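GphF Dehydratase 1 (PDB 6MBF) probably dehydrates the β-hydroxyacyl chain of a growing polyketide and shifts the resulting double bond, as a dehydratase domain of the gephyronic acid polyketide synthase. Local coordinates at residues H182-G187 / V239-V244; S195-P200 / R235-R240. All coordinates share one frame; numbering follows the deposited sequence.

Overall arrangement
Of the pieces involved, strand 178-184 comes first, and its end with the turn after it is the first segment of contact 1, 182-187. After helix 187-190 the chain reaches 195-200, the first segment of contact 2, and enters helix 200-214. Strand 224-234 then leads into the 235-240 loop, which closes contact 2; the two contacts share Val239 and Arg240, and the chain continues into strand 241-248, closing contact 1. The loop of contact 2 is nested inside that of contact 1, and the two centres lie about 10 Å apart. Contact 1 joins neighbouring strands; contact 2 ties the approach to helix 200-214 to the link between two strands. Leu185 CD1 packs on His199 CB, 3.8 Å away.

Contact 1: H182-G187 / V239-V244; sequences HVCLQG and VREVRV
Two antiparallel neighbours of the hotdog sheet, strands 178-184 and 241-248, pair here through Val183 and Val242, a hydrogen-bonded pair. Val183 N donates a hydrogen bond to Val242 O at 3.0 Å, and Val242 N returns the bond to Val183 O at the same length. Where the first strand ends, the ladder is prolonged by Leu185 N, which meets Arg240 O at 2.9 Å in an almost straight bond (176° at the hydrogen).

One face carries His182, Cys184, Glu241 and Arg243. The imidazole leans diagonally away from its directly paired neighbour Arg243, its edge passing Val242 O, to reach Glu241: His182 NE2 donates to Glu241 OE2 at 2.7 Å, staying in the ring plane and using the anti lone pair of the carboxylate. Ring and carboxylate are nearly coplanar, 17° apart. Glu241 CG stands anti to the backbone N (chi1 -175°) and the chain runs on extended, which carries the carboxylate out to the histidine; Cys184 SG lies against Glu241 CD at 3.6 Å. The bond fixes the rotation of the ring.

On the other face Val183 and Val242 lie side by side, their CG2 methyls pressed to 3.4 Å, tighter than usual for carbons. Val183 also touches Leu202 and Ala205 of helix 200-214, so this face belongs to the strand-on-helix packing characteristic of the hotdog fold.

Contact 2: S195-P200 / R235-R240; sequences SYELHP and RARGVR
Two irregular loops meet where Gly238 N donates to Glu197 O at 3.0 Å; the donor is tilted 30° from the carbonyl plane, and Gly238 takes a positive phi. A water also binds that carbonyl, at 2.8 Å from Glu197 O, and joins it to Ala236 O and Val239 N. A second water links His199 N to Val239 O.

The side chains of Glu197 and Arg237 run alongside each other, both bent at chi2, and form a salt bridge from Arg237 NH2 to Glu197 OE2 at 2.8 Å. The nitrogen comes in on the syn side but out of the carboxylate plane, with the two flat groups turned 66° apart, so this is a single oblique contact. A third water bonds Glu197 OE1 and, weakly, Arg237 NH2. Arg64 pairs with OE1, giving the carboxylate a second cationic partner. An alanine in place of Arg237 would remove the guanidinium and is likely to leave OE2 without its charged mate and this loop-to-loop tie weakened.

His199 caps helix 200-214, its ND1 bonded to Ala201 N. His199-Pro200 opens the HPxxxDxxxQ motif of polyketide synthase dehydratases, so the loops pair at the start of the helix bearing active-site residues in this family.

Contact 1: H182-G187 / V239-V244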
loop_
_atom_site.group_PDB
_atom_site.type_symbol
_atom_site.label_atom_id
_atom_site.label_comp_id
_atom_site.label_asym_id
_atom_site.label_seq_id
_atom_site.Cartn_x
_atom_site.Cartn_y
_atom_site.Cartn_z
ATOM N N HIS A 182 -5.607 14.026 7.283
ATOM C CA HIS A 182 -5.631 14.698 5.993
ATOM C C HIS A 182 -4.289 14.416 5.330
ATOM O O HIS A 182 -3.244 14.770 5.885
ATOM C CB HIS A 182 -5.865 16.199 6.180
ATOM C CG HIS A 182 -5.748 16.999 4.921
ATOM N ND1 HIS A 182 -5.359 18.321 4.914
ATOM C CD2 HIS A 182 -5.968 16.664 3.627
ATOM C CE1 HIS A 182 -5.351 18.769 3.672
ATOM N NE2 HIS A 182 -5.722 17.785 2.872
ATOM N N VAL A 183 -4.313 13.734 4.180
ATOM C CA VAL A 183 -3.098 13.385 3.456
ATOM C C VAL A 183 -3.155 14.029 2.080
ATOM O O VAL A 183 -4.213 14.078 1.439
ATOM C CB VAL A 183 -2.849 11.857 3.335
ATOM C CG1 VAL A 183 -3.104 11.138 4.636
ATOM C CG2 VAL A 183 -3.606 11.236 2.200
ATOM N N CYS A 184 -2.010 14.530 1.634
ATOM C CA CYS A 184 -1.940 15.254 0.376
ATOM C C CYS A 184 -0.585 15.005 -0.261
ATOM O O CYS A 184 0.452 15.163 0.392
ATOM C CB CYS A 184 -2.166 16.749 0.607
ATOM S SG CYS A 184 -2.371 17.694 -0.900
ATOM N N LEU A 185 -0.598 14.598 -1.526
ATOM C CA LEU A 185 0.651 14.424 -2.247
ATOM C C LEU A 185 1.239 15.774 -2.616
ATOM O O LEU A 185 0.527 16.768 -2.772
ATOM C CB LEU A 185 0.439 13.599 -3.508
ATOM C CG LEU A 185 -0.072 12.175 -3.288
ATOM C CD1 LEU A 185 -0.323 11.525 -4.613
ATOM C CD2 LEU A 185 0.902 11.355 -2.445
ATOM N N GLN A 186 2.561 15.814 -2.741
ATOM C CA GLN A 186 3.241 17.015 -3.200
ATOM C C GLN A 186 4.395 16.600 -4.100
ATOM O O GLN A 186 4.627 15.409 -4.348
ATOM C CB GLN A 186 3.735 17.881 -2.027
ATOM C CG GLN A 186 2.642 18.512 -1.163
ATOM C CD GLN A 186 1.758 19.486 -1.933
ATOM O OE1 GLN A 186 2.184 20.079 -2.925
ATOM N NE2 GLN A 186 0.525 19.657 -1.473
ATOM N N GLY A 187 5.122 17.599 -4.589
ATOM C CA GLY A 187 6.302 17.350 -5.399
ATOM C C GLY A 187 6.031 16.452 -6.587
ATOM O O GLY A 187 4.976 16.528 -7.229
ATOM N N VAL A 239 -6.419 9.852 -7.402
ATOM C CA VAL A 239 -6.668 10.802 -6.320
ATOM C C VAL A 239 -5.342 11.246 -5.713
ATOM O O VAL A 239 -4.425 10.438 -5.538
ATOM C CB VAL A 239 -7.589 10.155 -5.268
ATOM C CG1 VAL A 239 -7.716 11.050 -4.047
ATOM C CG2 VAL A 239 -8.963 9.874 -5.871
ATOM N N ARG A 240 -5.224 12.548 -5.399
ATOM C CA ARG A 240 -3.997 13.112 -4.851
ATOM C C ARG A 240 -4.134 13.567 -3.407
ATOM O O ARG A 240 -3.124 13.922 -2.788
ATOM C CB ARG A 240 -3.526 14.319 -5.687
ATOM C CG ARG A 240 -3.554 14.103 -7.199
ATOM C CD ARG A 240 -2.838 15.243 -7.929
ATOM N NE ARG A 240 -3.473 16.540 -7.710
ATOM C CZ ARG A 240 -2.937 17.695 -8.088
ATOM N NH1 ARG A 240 -1.754 17.708 -8.692
ATOM N NH2 ARG A 240 -3.578 18.837 -7.857
ATOM N N GLU A 241 -5.345 13.557 -2.856
ATOM C CA GLU A 241 -5.611 14.212 -1.584
ATOM C C GLU A 241 -6.883 13.616 -1.008
ATOM O O GLU A 241 -7.899 13.539 -1.710
ATOM C CB GLU A 241 -5.751 15.730 -1.770
ATOM C CG GLU A 241 -5.922 16.504 -0.471
ATOM C CD GLU A 241 -5.940 18.010 -0.683
ATOM O OE1 GLU A 241 -5.994 18.457 -1.853
ATOM O OE2 GLU A 241 -5.919 18.746 0.323
ATOM N N VAL A 242 -6.825 13.171 0.253
ATOM C CA VAL A 242 -7.986 12.592 0.920
ATOM C C VAL A 242 -8.000 13.000 2.384
ATOM O O VAL A 242 -6.986 13.415 2.956
ATOM C CB VAL A 242 -8.038 11.043 0.853
ATOM C CG1 VAL A 242 -8.175 10.539 -0.588
ATOM C CG2 VAL A 242 -6.818 10.441 1.532
ATOM N N ARG A 243 -9.172 12.878 2.984
ATOM C CA ARG A 243 -9.295 12.738 4.423
ATOM C C ARG A 243 -9.590 11.274 4.706
ATOM O O ARG A 243 -10.404 10.652 4.021
ATOM C CB ARG A 243 -10.394 13.638 4.987
ATOM C CG ARG A 243 -10.079 15.126 4.851
ATOM C CD ARG A 243 -11.078 15.938 5.672
ATOM N NE ARG A 243 -10.792 17.372 5.633
ATOM C CZ ARG A 243 -11.285 18.215 4.729
ATOM N NH1 ARG A 243 -12.099 17.785 3.771
ATOM N NH2 ARG A 243 -10.957 19.499 4.780
ATOM N N VAL A 244 -8.902 10.709 5.686
ATOM C CA VAL A 244 -9.005 9.282 5.954
ATOM C C VAL A 244 -9.491 9.086 7.380
ATOM O O VAL A 244 -8.972 9.712 8.311
ATOM C CB VAL A 244 -7.669 8.552 5.717
ATOM C CG1 VAL A 244 -6.519 9.234 6.467
ATOM C CG2 VAL A 244 -7.803 7.084 6.105
#

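Contact 2: S195-P200 / R235-R240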
loop_
_atom_site.group_PDB
_atom_site.type_symbol
_atom_site.label_atom_id
_atom_site.label_comp_id
_atom_site.label_asym_id
_atom_site.label_seq_id
_atom_site.Cartn_x
_atom_site.Cartn_y
_atom_site.Cartn_z
ATOM N N SER A 195 -0.531 8.080 -13.359
ATOM C CA SER A 195 0.267 6.871 -13.494
ATOM C C SER A 195 -0.236 5.709 -12.654
ATOM O O SER A 195 0.038 4.554 -13.004
ATOM C CB SER A 195 1.729 7.152 -13.124
ATOM O OG SER A 195 2.312 8.065 -14.034
ATOM N N TYR A 196 -0.947 5.978 -11.564
ATOM C CA TYR A 196 -1.347 4.955 -10.608
ATOM C C TYR A 196 -2.860 4.939 -10.447
ATOM O O TYR A 196 -3.530 5.969 -10.578
ATOM C CB TYR A 196 -0.719 5.194 -9.221
ATOM C CG TYR A 196 0.788 5.103 -9.179
ATOM C CD1 TYR A 196 1.434 3.873 -9.134
ATOM C CD2 TYR A 196 1.568 6.253 -9.174
ATOM C CE1 TYR A 196 2.834 3.792 -9.089
ATOM C CE2 TYR A 196 2.950 6.187 -9.126
ATOM C CZ TYR A 196 3.581 4.955 -9.084
ATOM O OH TYR A 196 4.959 4.888 -9.037
ATOM N N GLU A 197 -3.403 3.769 -10.112
ATOM C CA GLU A 197 -4.795 3.744 -9.694
ATOM C C GLU A 197 -4.958 4.483 -8.374
ATOM O O GLU A 197 -5.784 5.394 -8.258
ATOM C CB GLU A 197 -5.296 2.305 -9.591
ATOM C CG GLU A 197 -4.919 1.435 -10.802
ATOM C CD GLU A 197 -5.595 1.891 -12.100
ATOM O OE1 GLU A 197 -5.183 1.438 -13.190
ATOM O OE2 GLU A 197 -6.525 2.711 -12.041
ATOM N N LEU A 198 -4.161 4.112 -7.372
ATOM C CA LEU A 198 -4.072 4.852 -6.112
ATOM C C LEU A 198 -2.599 4.955 -5.755
ATOM O O LEU A 198 -1.952 3.936 -5.489
ATOM C CB LEU A 198 -4.852 4.154 -5.003
ATOM C CG LEU A 198 -4.864 4.899 -3.672
ATOM C CD1 LEU A 198 -5.554 6.252 -3.814
ATOM C CD2 LEU A 198 -5.542 4.064 -2.624
ATOM N N HIS A 199 -2.062 6.174 -5.758
ATOM C CA HIS A 199 -0.630 6.336 -5.579
ATOM C C HIS A 199 -0.162 5.621 -4.310
ATOM O O HIS A 199 -0.727 5.847 -3.230
ATOM C CB HIS A 199 -0.252 7.819 -5.516
ATOM C CG HIS A 199 1.183 8.073 -5.845
ATOM N ND1 HIS A 199 2.217 7.473 -5.158
ATOM C CD2 HIS A 199 1.759 8.841 -6.800
ATOM C CE1 HIS A 199 3.369 7.858 -5.678
ATOM N NE2 HIS A 199 3.119 8.683 -6.680
ATOM N N PRO A 200 0.827 4.730 -4.404
ATOM C CA PRO A 200 1.355 4.087 -3.186
ATOM C C PRO A 200 1.719 5.069 -2.091
ATOM O O PRO A 200 1.516 4.760 -0.912
ATOM C CB PRO A 200 2.584 3.331 -3.707
ATOM C CG PRO A 200 2.218 2.995 -5.133
ATOM C CD PRO A 200 1.425 4.172 -5.631
ATOM N N ARG A 235 -12.860 3.436 -5.615
ATOM C CA ARG A 235 -13.985 3.979 -6.367
ATOM C C ARG A 235 -13.626 5.148 -7.264
ATOM O O ARG A 235 -14.457 5.546 -8.087
ATOM C CB ARG A 235 -15.101 4.441 -5.419
ATOM C CG ARG A 235 -15.476 3.445 -4.358
ATOM C CD ARG A 235 -16.782 3.847 -3.700
ATOM N NE ARG A 235 -17.327 2.768 -2.885
ATOM C CZ ARG A 235 -18.616 2.625 -2.610
ATOM N NH1 ARG A 235 -19.494 3.493 -3.095
ATOM N NH2 ARG A 235 -19.030 1.614 -1.859
ATOM N N ALA A 236 -12.457 5.752 -7.088
ATOM C CA ALA A 236 -12.004 6.832 -7.953
ATOM C C ALA A 236 -10.511 6.668 -8.183
ATOM O O ALA A 236 -9.772 6.341 -7.251
ATOM C CB ALA A 236 -12.303 8.207 -7.341
ATOM N N ARG A 237 -10.073 6.876 -9.423
ATOM C CA ARG A 237 -8.673 6.727 -9.792
ATOM C C ARG A 237 -7.954 8.075 -9.733
ATOM O O ARG A 237 -8.567 9.139 -9.839
ATOM C CB ARG A 237 -8.541 6.144 -11.199
ATOM C CG ARG A 237 -9.689 5.250 -11.631
ATOM C CD ARG A 237 -9.488 3.800 -11.242
ATOM N NE ARG A 237 -10.351 2.922 -12.035
ATOM C CZ ARG A 237 -9.998 2.377 -13.198
ATOM N NH1 ARG A 237 -10.842 1.592 -13.858
ATOM N NH2 ARG A 237 -8.792 2.610 -13.698
ATOM N N GLY A 238 -6.636 8.012 -9.555
ATOM C CA GLY A 238 -5.797 9.192 -9.664
ATOM C C GLY A 238 -5.993 10.246 -8.595
ATOM O O GLY A 238 -5.741 11.427 -8.848
ATOM N N VAL A 239 -6.419 9.852 -7.402
ATOM C CA VAL A 239 -6.668 10.802 -6.320
ATOM C C VAL A 239 -5.342 11.246 -5.713
ATOM O O VAL A 239 -4.425 10.438 -5.538
ATOM C CB VAL A 239 -7.589 10.155 -5.268
ATOM C CG1 VAL A 239 -7.716 11.050 -4.047
ATOM C CG2 VAL A 239 -8.963 9.874 -5.871
ATOM N N ARG A 240 -5.224 12.548 -5.399
ATOM C CA ARG A 240 -3.997 13.112 -4.851
ATOM C C ARG A 240 -4.134 13.567 -3.407
ATOM O O ARG A 240 -3.124 13.922 -2.788
ATOM C CB ARG A 240 -3.526 14.319 -5.687
ATOM C CG ARG A 240 -3.554 14.103 -7.199
ATOM C CD ARG A 240 -2.838 15.243 -7.929
ATOM N NE ARG A 240 -3.473 16.540 -7.710
ATOM C CZ ARG A 240 -2.937 17.695 -8.088
ATOM N NH1 ARG A 240 -1.754 17.708 -8.692
ATOM N NH2 ARG A 240 -3.578 18.837 -7.857
HETATM O O HOH W 1 -7.238 7.090 -6.556
HETATM O O HOH W 2 -6.362 2.150 -15.497
HETATM O O HOH W 3 -3.227 8.321 -7.043
#